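Local atomic coordinates of alkylhalidase CmlS (Streptomyces venezuelae, PDB entry 3I3L), a protein that acts as a flavin-dependent halogenase in chloramphenicol biosynthesis and holds its FAD cofactor through a covalent bond to the protein. Residues S93-W98 with P444-D449; L250-S255 with D266-S271; T379-T384 with E389-R394; K468-I473 with R557-G562. All blocks are in the same frame, centred on the assembly; numbering follows the deposited sequence.

Interaction 1 of 4, residues S93-W98 with P444-D449; sequences SATFLW and PELSDD
Leu97 and Leu446 bring the two backbones closest, and even there their CA atoms stay 8.6 Å apart. Residues 93-97 run as a strand, whereas 444-449 form an irregular loop, and no hydrogen bond joins them. The junction therefore rests on apolar side chains alone, burying a modest 104 Å². Leu446 does the work for the loop. Its CG lies anti to the backbone N (chi1 -173°), which extends the forked end toward the strand, and each methyl finds its own partner. CD1 meets the methyl CG2 of Thr95 at 4.1 Å, the two side chains crossing obliquely, while CD2 lies 4.3 Å from CD1 of Leu97. Because Thr95 and Leu97 are two residues apart on an extended strand, they point the same way and offer one leucine a common apolar face. Thr95 divides its duties: CG2 is given to the loop, whereas OG1 is hydrogen-bonded to the hydroxyls of Thr106 and Thr225. Just beyond Leu446 the loop is shaped by an ST turn, in which Asp449 N donates to Ser447 OG at 2.7 Å. The neighbouring Asp448 carboxylate accepts from the backbone N atoms of Glu219 and Gly220. Leu446 also packs on Tyr227 of strand 226-231, which runs parallel to strand 89-97, so the segment between helices 430-439 and 456-471 lies against two adjacent strands of the large mixed sheet.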
loop_
_atom_site.group_PDB
_atom_site.type_symbol
_atom_site.label_atom_id
_atom_site.label_comp_id
_atom_site.label_asym_id
_atom_site.label_seq_id
_atom_site.Cartn_x
_atom_site.Cartn_y
_atom_site.Cartn_z
ATOM N N SER A 93 -6.680 -1.735 13.947
ATOM C CA SER A 93 -7.290 -2.447 12.825
ATOM C C SER A 93 -8.040 -1.508 11.876
ATOM O O SER A 93 -8.050 -0.296 12.053
ATOM C CB SER A 93 -8.318 -3.405 13.379
ATOM O OG SER A 93 -9.268 -2.670 14.140
ATOM N N ALA A 94 -8.662 -2.098 10.866
ATOM C CA ALA A 94 -9.622 -1.379 10.043
ATOM C C ALA A 94 -10.923 -2.184 10.064
ATOM O O ALA A 94 -10.912 -3.418 9.903
ATOM C CB ALA A 94 -9.076 -1.220 8.650
ATOM N N THR A 95 -12.028 -1.497 10.273
ATOM C CA THR A 95 -13.330 -2.152 10.251
ATOM C C THR A 95 -14.188 -1.719 9.048
ATOM O O THR A 95 -14.235 -0.539 8.687
ATOM C CB THR A 95 -14.058 -1.993 11.606
ATOM O OG1 THR A 95 -13.272 -2.654 12.633
ATOM C CG2 THR A 95 -15.457 -2.652 11.580
ATOM N N PHE A 96 -14.861 -2.686 8.445
ATOM C CA PHE A 96 -15.609 -2.486 7.209
ATOM C C PHE A 96 -17.072 -2.863 7.363
ATOM O O PHE A 96 -17.387 -3.975 7.832
ATOM C CB PHE A 96 -14.970 -3.314 6.096
ATOM C CG PHE A 96 -13.629 -2.830 5.711
ATOM C CD1 PHE A 96 -13.468 -1.928 4.679
ATOM C CD2 PHE A 96 -12.526 -3.221 6.417
ATOM C CE1 PHE A 96 -12.234 -1.436 4.343
ATOM C CE2 PHE A 96 -11.253 -2.724 6.084
ATOM C CZ PHE A 96 -11.110 -1.842 5.035
ATOM N N LEU A 97 -17.967 -1.938 6.997
ATOM C CA LEU A 97 -19.404 -2.278 6.917
ATOM C C LEU A 97 -19.729 -2.314 5.458
ATOM O O LEU A 97 -19.958 -1.270 4.865
ATOM C CB LEU A 97 -20.295 -1.280 7.671
ATOM C CG LEU A 97 -19.800 -0.960 9.093
ATOM C CD1 LEU A 97 -20.835 -0.140 9.857
ATOM C CD2 LEU A 97 -19.450 -2.208 9.867
ATOM N N TRP A 98 -19.709 -3.523 4.886
ATOM C CA TRP A 98 -19.440 -3.694 3.455
ATOM C C TRP A 98 -20.558 -4.399 2.715
ATOM O O TRP A 98 -20.661 -5.628 2.729
ATOM C CB TRP A 98 -18.092 -4.456 3.243
ATOM C CG TRP A 98 -17.498 -4.107 1.913
ATOM C CD1 TRP A 98 -17.381 -4.921 0.836
ATOM C CD2 TRP A 98 -16.974 -2.840 1.527
ATOM N NE1 TRP A 98 -16.806 -4.242 -0.210
ATOM C CE2 TRP A 98 -16.573 -2.947 0.185
ATOM C CE3 TRP A 98 -16.814 -1.619 2.186
ATOM C CZ2 TRP A 98 -16.018 -1.877 -0.524
ATOM C CZ3 TRP A 98 -16.281 -0.542 1.474
ATOM C CH2 TRP A 98 -15.872 -0.693 0.134
ATOM N N PRO A 444 -24.721 -10.212 13.761
ATOM C CA PRO A 444 -25.168 -9.520 12.534
ATOM C C PRO A 444 -24.818 -8.042 12.489
ATOM O O PRO A 444 -24.781 -7.452 11.409
ATOM C CB PRO A 444 -26.710 -9.684 12.561
ATOM C CG PRO A 444 -27.010 -10.605 13.799
ATOM C CD PRO A 444 -25.832 -10.449 14.705
ATOM N N GLU A 445 -24.600 -7.445 13.652
ATOM C CA GLU A 445 -24.449 -5.989 13.780
ATOM C C GLU A 445 -23.198 -5.615 14.582
ATOM O O GLU A 445 -22.573 -6.450 15.264
ATOM C CB GLU A 445 -25.694 -5.377 14.442
ATOM C CG GLU A 445 -26.486 -6.350 15.399
ATOM C CD GLU A 445 -25.867 -6.484 16.802
ATOM O OE1 GLU A 445 -25.653 -7.641 17.269
ATOM O OE2 GLU A 445 -25.575 -5.420 17.419
ATOM N N LEU A 446 -22.845 -4.343 14.498
ATOM C CA LEU A 446 -21.619 -3.847 15.068
ATOM C C LEU A 446 -21.858 -3.505 16.545
ATOM O O LEU A 446 -22.805 -2.781 16.874
ATOM C CB LEU A 446 -21.187 -2.601 14.283
ATOM C CG LEU A 446 -19.822 -1.985 14.583
ATOM C CD1 LEU A 446 -18.732 -2.854 14.069
ATOM C CD2 LEU A 446 -19.760 -0.587 13.986
ATOM N N SER A 447 -20.995 -4.022 17.427
ATOM C CA SER A 447 -21.172 -3.895 18.855
ATOM C C SER A 447 -19.841 -3.990 19.595
ATOM O O SER A 447 -18.835 -4.588 19.098
ATOM C CB SER A 447 -22.116 -4.983 19.355
ATOM O OG SER A 447 -21.761 -5.340 20.667
ATOM N N ASP A 448 -19.842 -3.430 20.804
ATOM C CA ASP A 448 -18.675 -3.462 21.669
ATOM C C ASP A 448 -18.505 -4.851 22.284
ATOM O O ASP A 448 -17.547 -5.126 23.002
ATOM C CB ASP A 448 -18.774 -2.374 22.724
ATOM C CG ASP A 448 -17.442 -1.701 22.991
ATOM O OD1 ASP A 448 -16.405 -2.261 22.575
ATOM O OD2 ASP A 448 -17.420 -0.620 23.653
ATOM N N ASP A 449 -19.434 -5.733 21.973
ATOM C CA ASP A 449 -19.276 -7.164 22.247
ATOM C C ASP A 449 -18.068 -7.744 21.532
ATOM O O ASP A 449 -17.516 -8.773 21.958
ATOM C CB ASP A 449 -20.533 -7.922 21.824
ATOM C CG ASP A 449 -21.614 -7.919 22.908
ATOM O OD1 ASP A 449 -21.344 -7.375 23.991
ATOM O OD2 ASP A 449 -22.718 -8.472 22.683
#

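Interaction 2 of 4, residues L250-S255 with D266-S271; sequences LVVDRS and DAFYSS
Phe268 and Tyr269 are the residues by which helix 265-273 rests on Leu250 and Val252 of strand 245-253. The short axes approach to 10.7 Å and run nearly crosswise, at 104°. In the first turn, Asp266 and Ala267 turn their backbone oxygens to serines four residues on: Ser270 reaches Asp266 O through both N and OG, from opposite faces of the carbonyl plane, and Ser271 treats Ala267 O likewise. Phe268 follows, with CG anti to the backbone N (chi1 -176°), a setting that carries its ring out toward the sheet until CZ lies 4.4 Å from CG2 of Val252. This is a helix lying across a strand of the large mixed sheet; the strand ends in an Asx turn, where Asp253 OD2 accepts from Ser255 N at 3.0 Å, above the carboxylate plane. The same oxygen takes Ser255 OG on its anti lone pair and Arg254 NH1 on its syn one. Tyr269 comes next and has the closest approach: Leu250 CD1 lies 3.8 Å from its CD1 and 3.7 Å from its backbone O, while Leu250 CG stands 4.1 Å from the same ring carbon. Replacing Leu250 by an alanine removes CG and its methyls and is likely to open a gap beside Tyr269 CD1, although the ring still rests on strand 203-213. The ring's far end is tied down separately, OH being hydrogen-bonded to Val248 O.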
loop_
_atom_site.group_PDB
_atom_site.type_symbol
_atom_site.label_atom_id
_atom_site.label_comp_id
_atom_site.label_asym_id
_atom_site.label_seq_id
_atom_site.Cartn_x
_atom_site.Cartn_y
_atom_site.Cartn_z
ATOM N N LEU A 250 -16.793 11.308 2.455
ATOM C CA LEU A 250 -17.542 10.564 1.450
ATOM C C LEU A 250 -16.625 10.305 0.264
ATOM O O LEU A 250 -15.967 11.210 -0.237
ATOM C CB LEU A 250 -18.777 11.379 0.934
ATOM C CG LEU A 250 -19.601 12.039 2.059
ATOM C CD1 LEU A 250 -20.645 13.002 1.476
ATOM C CD2 LEU A 250 -20.315 11.007 2.946
ATOM N N VAL A 251 -16.631 9.084 -0.221
ATOM C CA VAL A 251 -15.977 8.795 -1.501
ATOM C C VAL A 251 -17.071 8.402 -2.506
ATOM O O VAL A 251 -17.767 7.398 -2.331
ATOM C CB VAL A 251 -14.887 7.688 -1.355
ATOM C CG1 VAL A 251 -14.193 7.392 -2.695
ATOM C CG2 VAL A 251 -13.824 8.154 -0.311
ATOM N N VAL A 252 -17.212 9.222 -3.551
ATOM C CA VAL A 252 -18.300 9.094 -4.515
ATOM C C VAL A 252 -17.679 9.145 -5.904
ATOM O O VAL A 252 -16.439 9.245 -6.038
ATOM C CB VAL A 252 -19.339 10.210 -4.349
ATOM C CG1 VAL A 252 -20.000 10.130 -2.973
ATOM C CG2 VAL A 252 -18.707 11.636 -4.517
ATOM N N ASP A 253 -18.504 9.021 -6.944
ATOM C CA ASP A 253 -17.970 8.931 -8.313
ATOM C C ASP A 253 -17.756 10.342 -8.828
ATOM O O ASP A 253 -18.386 11.271 -8.342
ATOM C CB ASP A 253 -18.912 8.149 -9.211
ATOM C CG ASP A 253 -18.354 7.943 -10.608
ATOM O OD1 ASP A 253 -17.408 7.148 -10.771
ATOM O OD2 ASP A 253 -18.845 8.626 -11.544
ATOM N N ARG A 254 -16.883 10.523 -9.809
ATOM C CA ARG A 254 -16.590 11.874 -10.247
ATOM C C ARG A 254 -17.801 12.498 -10.908
ATOM O O ARG A 254 -17.848 13.721 -11.065
ATOM C CB ARG A 254 -15.363 11.926 -11.199
ATOM C CG ARG A 254 -15.634 11.747 -12.670
ATOM C CD ARG A 254 -16.144 10.371 -13.009
ATOM N NE ARG A 254 -16.077 10.120 -14.440
ATOM C CZ ARG A 254 -17.131 9.730 -15.179
ATOM N NH1 ARG A 254 -18.335 9.523 -14.609
ATOM N NH2 ARG A 254 -16.982 9.476 -16.480
ATOM N N SER A 255 -18.769 11.660 -11.319
ATOM C CA SER A 255 -20.051 12.146 -11.897
ATOM C C SER A 255 -20.849 13.005 -10.942
ATOM O O SER A 255 -21.827 13.656 -11.374
ATOM C CB SER A 255 -20.960 10.988 -12.369
ATOM O OG SER A 255 -21.392 10.147 -11.288
ATOM N N ASP A 266 -21.374 22.028 0.931
ATOM C CA ASP A 266 -22.009 21.899 2.267
ATOM C C ASP A 266 -23.308 21.157 2.197
ATOM O O ASP A 266 -23.531 20.232 2.967
ATOM C CB ASP A 266 -22.242 23.268 2.900
ATOM C CG ASP A 266 -20.951 23.982 3.212
ATOM O OD1 ASP A 266 -20.301 23.643 4.232
ATOM O OD2 ASP A 266 -20.579 24.876 2.421
ATOM N N ALA A 267 -24.152 21.548 1.237
ATOM C CA ALA A 267 -25.421 20.906 1.024
ATOM C C ALA A 267 -25.204 19.479 0.505
ATOM O O ALA A 267 -25.854 18.555 0.978
ATOM C CB ALA A 267 -26.299 21.756 0.008
ATOM N N PHE A 268 -24.290 19.299 -0.457
ATOM C CA PHE A 268 -23.995 17.946 -0.936
ATOM C C PHE A 268 -23.517 17.001 0.192
ATOM O O PHE A 268 -23.906 15.840 0.261
ATOM C CB PHE A 268 -22.999 17.954 -2.105
ATOM C CG PHE A 268 -22.751 16.568 -2.679
ATOM C CD1 PHE A 268 -23.606 16.038 -3.637
ATOM C CD2 PHE A 268 -21.696 15.776 -2.209
ATOM C CE1 PHE A 268 -23.397 14.762 -4.162
ATOM C CE2 PHE A 268 -21.483 14.532 -2.684
ATOM C CZ PHE A 268 -22.311 13.991 -3.683
ATOM N N TYR A 269 -22.715 17.535 1.092
ATOM C CA TYR A 269 -22.105 16.749 2.130
ATOM C C TYR A 269 -23.120 16.207 3.117
ATOM O O TYR A 269 -23.171 14.986 3.395
ATOM C CB TYR A 269 -20.988 17.566 2.824
ATOM C CG TYR A 269 -20.304 16.850 3.936
ATOM C CD1 TYR A 269 -19.423 15.775 3.688
ATOM C CD2 TYR A 269 -20.540 17.212 5.249
ATOM C CE1 TYR A 269 -18.776 15.086 4.774
ATOM C CE2 TYR A 269 -19.905 16.565 6.323
ATOM C CZ TYR A 269 -19.022 15.499 6.069
ATOM O OH TYR A 269 -18.417 14.859 7.142
ATOM N N SER A 270 -23.941 17.098 3.659
ATOM C CA SER A 270 -24.980 16.707 4.633
ATOM C C SER A 270 -26.059 15.803 4.026
ATOM O O SER A 270 -26.432 14.805 4.653
ATOM C CB SER A 270 -25.657 17.942 5.232
ATOM O OG SER A 270 -24.647 18.832 5.685
ATOM N N SER A 271 -26.572 16.134 2.836
ATOM C CA SER A 271 -27.656 15.281 2.272
ATOM C C SER A 271 -27.127 13.912 1.820
ATOM O O SER A 271 -27.808 12.896 1.911
ATOM C CB SER A 271 -28.413 15.961 1.117
ATOM O OG SER A 271 -27.553 16.376 0.076
#

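Interaction 3 of 4, residues T379-T384 with E389-R394; sequences TFASFT and EFWRKR
Ala381 and Trp391 meet across a helix-loop-helix unit, in which the C-terminal end of helix 352-382 is followed after a short loop by helix 389-394. The apolar contact is tight: Ala381 CB lies 3.5 Å from CZ3 of the indole and 3.7 Å from CH2. Trp391 keeps CG anti to its carbonyl carbon (chi1 -63°), which swings the six-membered ring toward Ala381. Phe390 covers one face of this indole, placing CD2 3.6 Å above the centre of the plane, and in turn has Arg394 CD over one of its own faces. Among polar bonds, Ser382 OG gives to Thr379 O at 2.6 Å, three residues back, and is also hydrogen-bonded to Arg403 NH1, while Trp391 NE1 pairs with Phe231 O. As for charges, Lys393 forms a salt bridge with Glu389, four residues earlier on the same helix. The NH1 of Arg394 meets Phe390 O at 2.9 Å, on a lone pair in the carbonyl plane.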
loop_
_atom_site.group_PDB
_atom_site.type_symbol
_atom_site.label_atom_id
_atom_site.label_comp_id
_atom_site.label_asym_id
_atom_site.label_seq_id
_atom_site.Cartn_x
_atom_site.Cartn_y
_atom_site.Cartn_z
ATOM N N THR A 379 -16.633 -5.435 -6.148
ATOM C CA THR A 379 -17.584 -6.411 -6.647
ATOM C C THR A 379 -18.462 -7.051 -5.535
ATOM O O THR A 379 -19.660 -7.252 -5.744
ATOM C CB THR A 379 -16.883 -7.481 -7.494
ATOM O OG1 THR A 379 -16.163 -6.794 -8.509
ATOM C CG2 THR A 379 -17.909 -8.423 -8.172
ATOM N N PHE A 380 -17.875 -7.350 -4.376
ATOM C CA PHE A 380 -18.642 -7.957 -3.270
ATOM C C PHE A 380 -19.689 -7.028 -2.755
ATOM O O PHE A 380 -20.826 -7.463 -2.461
ATOM C CB PHE A 380 -17.751 -8.363 -2.072
ATOM C CG PHE A 380 -16.746 -9.401 -2.417
ATOM C CD1 PHE A 380 -17.038 -10.364 -3.394
ATOM C CD2 PHE A 380 -15.503 -9.432 -1.786
ATOM C CE1 PHE A 380 -16.092 -11.331 -3.739
ATOM C CE2 PHE A 380 -14.561 -10.421 -2.110
ATOM C CZ PHE A 380 -14.854 -11.360 -3.086
ATOM N N ALA A 381 -19.342 -5.757 -2.625
ATOM C CA ALA A 381 -20.360 -4.795 -2.170
ATOM C C ALA A 381 -21.447 -4.550 -3.217
ATOM O O ALA A 381 -22.575 -4.195 -2.863
ATOM C CB ALA A 381 -19.754 -3.486 -1.772
ATOM N N SER A 382 -21.098 -4.731 -4.487
ATOM C CA SER A 382 -22.017 -4.424 -5.575
ATOM C C SER A 382 -23.232 -5.392 -5.601
ATOM O O SER A 382 -24.282 -5.043 -6.147
ATOM C CB SER A 382 -21.318 -4.398 -6.930
ATOM O OG SER A 382 -20.964 -5.721 -7.323
ATOM N N PHE A 383 -23.082 -6.563 -4.985
ATOM C CA PHE A 383 -24.177 -7.528 -4.891
ATOM C C PHE A 383 -25.309 -7.044 -3.997
ATOM O O PHE A 383 -26.471 -7.423 -4.189
ATOM C CB PHE A 383 -23.653 -8.878 -4.406
ATOM C CG PHE A 383 -22.774 -9.559 -5.425
ATOM C CD1 PHE A 383 -23.249 -9.777 -6.722
ATOM C CD2 PHE A 383 -21.494 -9.964 -5.103
ATOM C CE1 PHE A 383 -22.449 -10.404 -7.692
ATOM C CE2 PHE A 383 -20.679 -10.575 -6.088
ATOM C CZ PHE A 383 -21.156 -10.789 -7.366
ATOM N N THR A 384 -24.998 -6.181 -3.030
ATOM C CA THR A 384 -26.038 -5.692 -2.160
ATOM C C THR A 384 -26.215 -4.189 -2.220
ATOM O O THR A 384 -27.091 -3.649 -1.539
ATOM C CB THR A 384 -25.860 -6.138 -0.728
ATOM O OG1 THR A 384 -24.593 -5.687 -0.257
ATOM C CG2 THR A 384 -25.960 -7.703 -0.654
ATOM N N GLU A 389 -24.026 4.521 -10.775
ATOM C CA GLU A 389 -22.777 4.714 -11.544
ATOM C C GLU A 389 -21.497 4.414 -10.711
ATOM O O GLU A 389 -20.546 3.824 -11.217
ATOM C CB GLU A 389 -22.688 6.125 -12.137
ATOM C CG GLU A 389 -21.578 6.213 -13.211
ATOM C CD GLU A 389 -21.645 7.479 -14.061
ATOM O OE1 GLU A 389 -20.821 7.606 -15.006
ATOM O OE2 GLU A 389 -22.546 8.337 -13.827
ATOM N N PHE A 390 -21.526 4.726 -9.421
ATOM C CA PHE A 390 -20.410 4.372 -8.566
ATOM C C PHE A 390 -20.078 2.875 -8.634
ATOM O O PHE A 390 -18.974 2.508 -8.962
ATOM C CB PHE A 390 -20.623 4.774 -7.087
ATOM C CG PHE A 390 -19.384 4.572 -6.259
ATOM C CD1 PHE A 390 -18.400 5.568 -6.176
ATOM C CD2 PHE A 390 -19.163 3.360 -5.612
ATOM C CE1 PHE A 390 -17.210 5.352 -5.453
ATOM C CE2 PHE A 390 -17.955 3.159 -4.863
ATOM C CZ PHE A 390 -17.011 4.175 -4.793
ATOM N N TRP A 391 -21.054 2.035 -8.290
ATOM C CA TRP A 391 -20.833 0.602 -8.210
ATOM C C TRP A 391 -20.584 -0.035 -9.574
ATOM O O TRP A 391 -19.770 -0.933 -9.707
ATOM C CB TRP A 391 -21.955 -0.087 -7.407
ATOM C CG TRP A 391 -21.928 0.415 -5.997
ATOM C CD1 TRP A 391 -22.767 1.326 -5.432
ATOM C CD2 TRP A 391 -20.956 0.107 -5.016
ATOM N NE1 TRP A 391 -22.379 1.598 -4.120
ATOM C CE2 TRP A 391 -21.265 0.872 -3.847
ATOM C CE3 TRP A 391 -19.829 -0.679 -5.011
ATOM C CZ2 TRP A 391 -20.485 0.839 -2.693
ATOM C CZ3 TRP A 391 -19.049 -0.719 -3.850
ATOM C CH2 TRP A 391 -19.383 0.030 -2.715
ATOM N N ARG A 392 -21.268 0.476 -10.575
ATOM C CA ARG A 392 -21.211 -0.028 -11.936
ATOM C C ARG A 392 -19.841 0.234 -12.566
ATOM O O ARG A 392 -19.349 -0.561 -13.363
ATOM C CB ARG A 392 -22.298 0.698 -12.765
ATOM C CG ARG A 392 -22.267 0.444 -14.261
ATOM C CD ARG A 392 -23.671 0.830 -14.946
ATOM N NE ARG A 392 -23.959 2.242 -14.917
ATOM C CZ ARG A 392 -24.835 2.858 -14.093
ATOM N NH1 ARG A 392 -25.036 4.157 -14.177
ATOM N NH2 ARG A 392 -25.534 2.190 -13.181
ATOM N N LYS A 393 -19.264 1.392 -12.288
ATOM C CA LYS A 393 -17.951 1.663 -12.837
ATOM C C LYS A 393 -16.915 0.753 -12.185
ATOM O O LYS A 393 -15.951 0.418 -12.817
ATOM C CB LYS A 393 -17.560 3.170 -12.711
ATOM C CG LYS A 393 -18.505 4.133 -13.508
ATOM C CD LYS A 393 -18.442 3.831 -15.032
ATOM C CE LYS A 393 -19.153 4.886 -15.896
ATOM N NZ LYS A 393 -18.141 5.852 -16.467
ATOM N N ARG A 394 -17.122 0.367 -10.935
ATOM C CA ARG A 394 -16.038 -0.258 -10.176
ATOM C C ARG A 394 -16.107 -1.772 -10.044
ATOM O O ARG A 394 -15.069 -2.441 -9.799
ATOM C CB ARG A 394 -15.893 0.399 -8.806
ATOM C CG ARG A 394 -15.298 1.769 -8.906
ATOM C CD ARG A 394 -15.737 2.623 -7.697
ATOM N NE ARG A 394 -15.295 3.998 -7.852
ATOM C CZ ARG A 394 -15.902 4.904 -8.641
ATOM N NH1 ARG A 394 -16.987 4.575 -9.336
ATOM N NH2 ARG A 394 -15.457 6.148 -8.714
#

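Interaction 4 of 4, residues K468-I473 with R557-G562; sequences KRLNSI and RLMEAG
Met559 and Ile473 reach toward each other tip to tip, with the methyl CE 3.8 Å from Ile473 CD1. The thioether is extended as far as SD and then bent at chi3 (74°), so both its sulfur and its methyl lie against residues of 468-473. Leu470 is set differently: it comes in aslant, bringing CD2 to 4.1 Å from SD. One flexible side chain thus touches two branched ones. The backbones stay well apart, with 10.5 Å between the CA atoms of Leu470 and Met559. Helix 551-560, which carries Met559, ends in a Schellman motif: Gly562 takes a positive phi of 73°, and its N donates to Met559 O at 2.9 Å. Leu470 also packs on Thr552 and Val555 of this helix, and Ile473 on Val574 of strand 573-574, within the C-terminal region. Helix 456-471 closes in its own way, Ser472 OG donating to Arg469 O at 2.7 Å.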
loop_
_atom_site.group_PDB
_atom_site.type_symbol
_atom_site.label_atom_id
_atom_site.label_comp_id
_atom_site.label_asym_id
_atom_site.label_seq_id
_atom_site.Cartn_x
_atom_site.Cartn_y
_atom_site.Cartn_z
ATOM N N LYS A 468 -4.291 -28.844 5.176
ATOM C CA LYS A 468 -4.946 -29.944 4.500
ATOM C C LYS A 468 -4.682 -29.981 2.987
ATOM O O LYS A 468 -4.555 -31.066 2.411
ATOM C CB LYS A 468 -6.453 -29.922 4.795
ATOM C CG LYS A 468 -7.292 -30.785 3.870
ATOM C CD LYS A 468 -8.308 -31.651 4.603
ATOM C CE LYS A 468 -7.772 -33.108 4.690
ATOM N NZ LYS A 468 -8.656 -34.119 5.362
ATOM N N ARG A 469 -4.608 -28.829 2.336
ATOM C CA ARG A 469 -4.451 -28.820 0.870
ATOM C C ARG A 469 -3.019 -29.194 0.503
ATOM O O ARG A 469 -2.786 -30.060 -0.356
ATOM C CB ARG A 469 -4.844 -27.492 0.253
ATOM C CG ARG A 469 -6.318 -27.238 0.178
ATOM C CD ARG A 469 -6.515 -25.728 0.061
ATOM N NE ARG A 469 -7.913 -25.336 -0.106
ATOM C CZ ARG A 469 -8.524 -25.202 -1.282
ATOM N NH1 ARG A 469 -7.874 -25.424 -2.434
ATOM N NH2 ARG A 469 -9.807 -24.848 -1.313
ATOM N N LEU A 470 -2.060 -28.575 1.183
ATOM C CA LEU A 470 -0.660 -28.851 0.935
ATOM C C LEU A 470 -0.387 -30.352 1.152
ATOM O O LEU A 470 0.341 -30.990 0.364
ATOM C CB LEU A 470 0.231 -28.004 1.846
ATOM C CG LEU A 470 0.339 -26.508 1.491
ATOM C CD1 LEU A 470 0.937 -25.728 2.585
ATOM C CD2 LEU A 470 1.210 -26.328 0.228
ATOM N N ASN A 471 -0.980 -30.922 2.208
ATOM C CA ASN A 471 -0.717 -32.334 2.557
ATOM C C ASN A 471 -1.275 -33.276 1.517
ATOM O O ASN A 471 -0.723 -34.363 1.327
ATOM C CB ASN A 471 -1.226 -32.696 3.981
ATOM C CG ASN A 471 -0.332 -32.127 5.099
ATOM O OD1 ASN A 471 -0.774 -31.949 6.231
ATOM N ND2 ASN A 471 0.920 -31.839 4.777
ATOM N N SER A 472 -2.325 -32.838 0.815
ATOM C CA SER A 472 -2.969 -33.675 -0.182
ATOM C C SER A 472 -2.188 -33.711 -1.489
ATOM O O SER A 472 -2.587 -34.404 -2.423
ATOM C CB SER A 472 -4.397 -33.202 -0.480
ATOM O OG SER A 472 -4.346 -32.039 -1.271
ATOM N N ILE A 473 -1.108 -32.943 -1.553
ATOM C CA ILE A 473 -0.339 -32.820 -2.776
ATOM C C ILE A 473 0.707 -33.922 -2.862
ATOM O O ILE A 473 1.747 -33.887 -2.207
ATOM C CB ILE A 473 0.349 -31.444 -2.901
ATOM C CG1 ILE A 473 -0.722 -30.347 -3.140
ATOM C CG2 ILE A 473 1.397 -31.447 -4.006
ATOM C CD1 ILE A 473 -0.152 -28.942 -3.089
ATOM N N ARG A 557 4.407 -19.471 -1.905
ATOM C CA ARG A 557 4.804 -18.401 -2.814
ATOM C C ARG A 557 5.105 -18.940 -4.212
ATOM O O ARG A 557 4.703 -18.344 -5.189
ATOM C CB ARG A 557 5.985 -17.593 -2.263
ATOM C CG ARG A 557 5.581 -16.534 -1.221
ATOM C CD ARG A 557 4.341 -15.774 -1.713
ATOM N NE ARG A 557 3.711 -14.930 -0.687
ATOM C CZ ARG A 557 2.752 -15.313 0.165
ATOM N NH1 ARG A 557 2.254 -14.436 1.027
ATOM N NH2 ARG A 557 2.285 -16.555 0.174
ATOM N N LEU A 558 5.763 -20.091 -4.299
ATOM C CA LEU A 558 6.028 -20.715 -5.622
ATOM C C LEU A 558 4.749 -21.110 -6.326
ATOM O O LEU A 558 4.669 -21.072 -7.561
ATOM C CB LEU A 558 7.002 -21.896 -5.524
ATOM C CG LEU A 558 8.445 -21.480 -5.267
ATOM C CD1 LEU A 558 9.253 -22.628 -4.606
ATOM C CD2 LEU A 558 9.123 -20.932 -6.552
ATOM N N MET A 559 3.746 -21.485 -5.554
ATOM C CA MET A 559 2.479 -21.825 -6.139
ATOM C C MET A 559 1.840 -20.538 -6.691
ATOM O O MET A 559 1.446 -20.524 -7.853
ATOM C CB MET A 559 1.561 -22.595 -5.159
ATOM C CG MET A 559 2.032 -24.075 -4.912
ATOM S SD MET A 559 1.155 -25.077 -3.720
ATOM C CE MET A 559 -0.277 -25.418 -4.579
ATOM N N GLU A 560 1.751 -19.485 -5.860
ATOM C CA GLU A 560 1.181 -18.185 -6.286
ATOM C C GLU A 560 1.950 -17.566 -7.477
ATOM O O GLU A 560 1.356 -16.902 -8.312
ATOM C CB GLU A 560 1.143 -17.161 -5.147
ATOM C CG GLU A 560 0.021 -17.359 -4.165
ATOM C CD GLU A 560 0.342 -16.830 -2.753
ATOM O OE1 GLU A 560 1.491 -16.370 -2.500
ATOM O OE2 GLU A 560 -0.565 -16.892 -1.882
ATOM N N ALA A 561 3.257 -17.811 -7.537
ATOM C CA ALA A 561 4.088 -17.341 -8.643
ATOM C C ALA A 561 3.851 -18.131 -9.919
ATOM O O ALA A 561 4.376 -17.753 -10.961
ATOM C CB ALA A 561 5.533 -17.404 -8.276
ATOM N N GLY A 562 3.071 -19.214 -9.846
ATOM C CA GLY A 562 2.827 -20.079 -10.997
ATOM C C GLY A 562 4.018 -20.954 -11.379
ATOM O O GLY A 562 3.997 -21.603 -12.414
#

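Overall arrangement
From the N terminus, interaction 1 opens first, on strand 89-97, and closes some 350 residues later in the loop after helix 430-439. Interactions 2 and 3 nest inside that span, each closing a short local loop, one after the other. They are themselves joined: Asp253 and Arg254 form salt bridges with Arg394 and Glu389, fastening the end of strand 245-253 to the helix 389-394. Interaction 3 also touches interaction 1, where Trp98 NE1 lies 3.4 Å from Ala381 CB. Interaction 4 opens after interaction 1 has closed and brings the chain back over 83 intervening residues, tying the end of helix 456-471 and the residues just after it to helix 551-560.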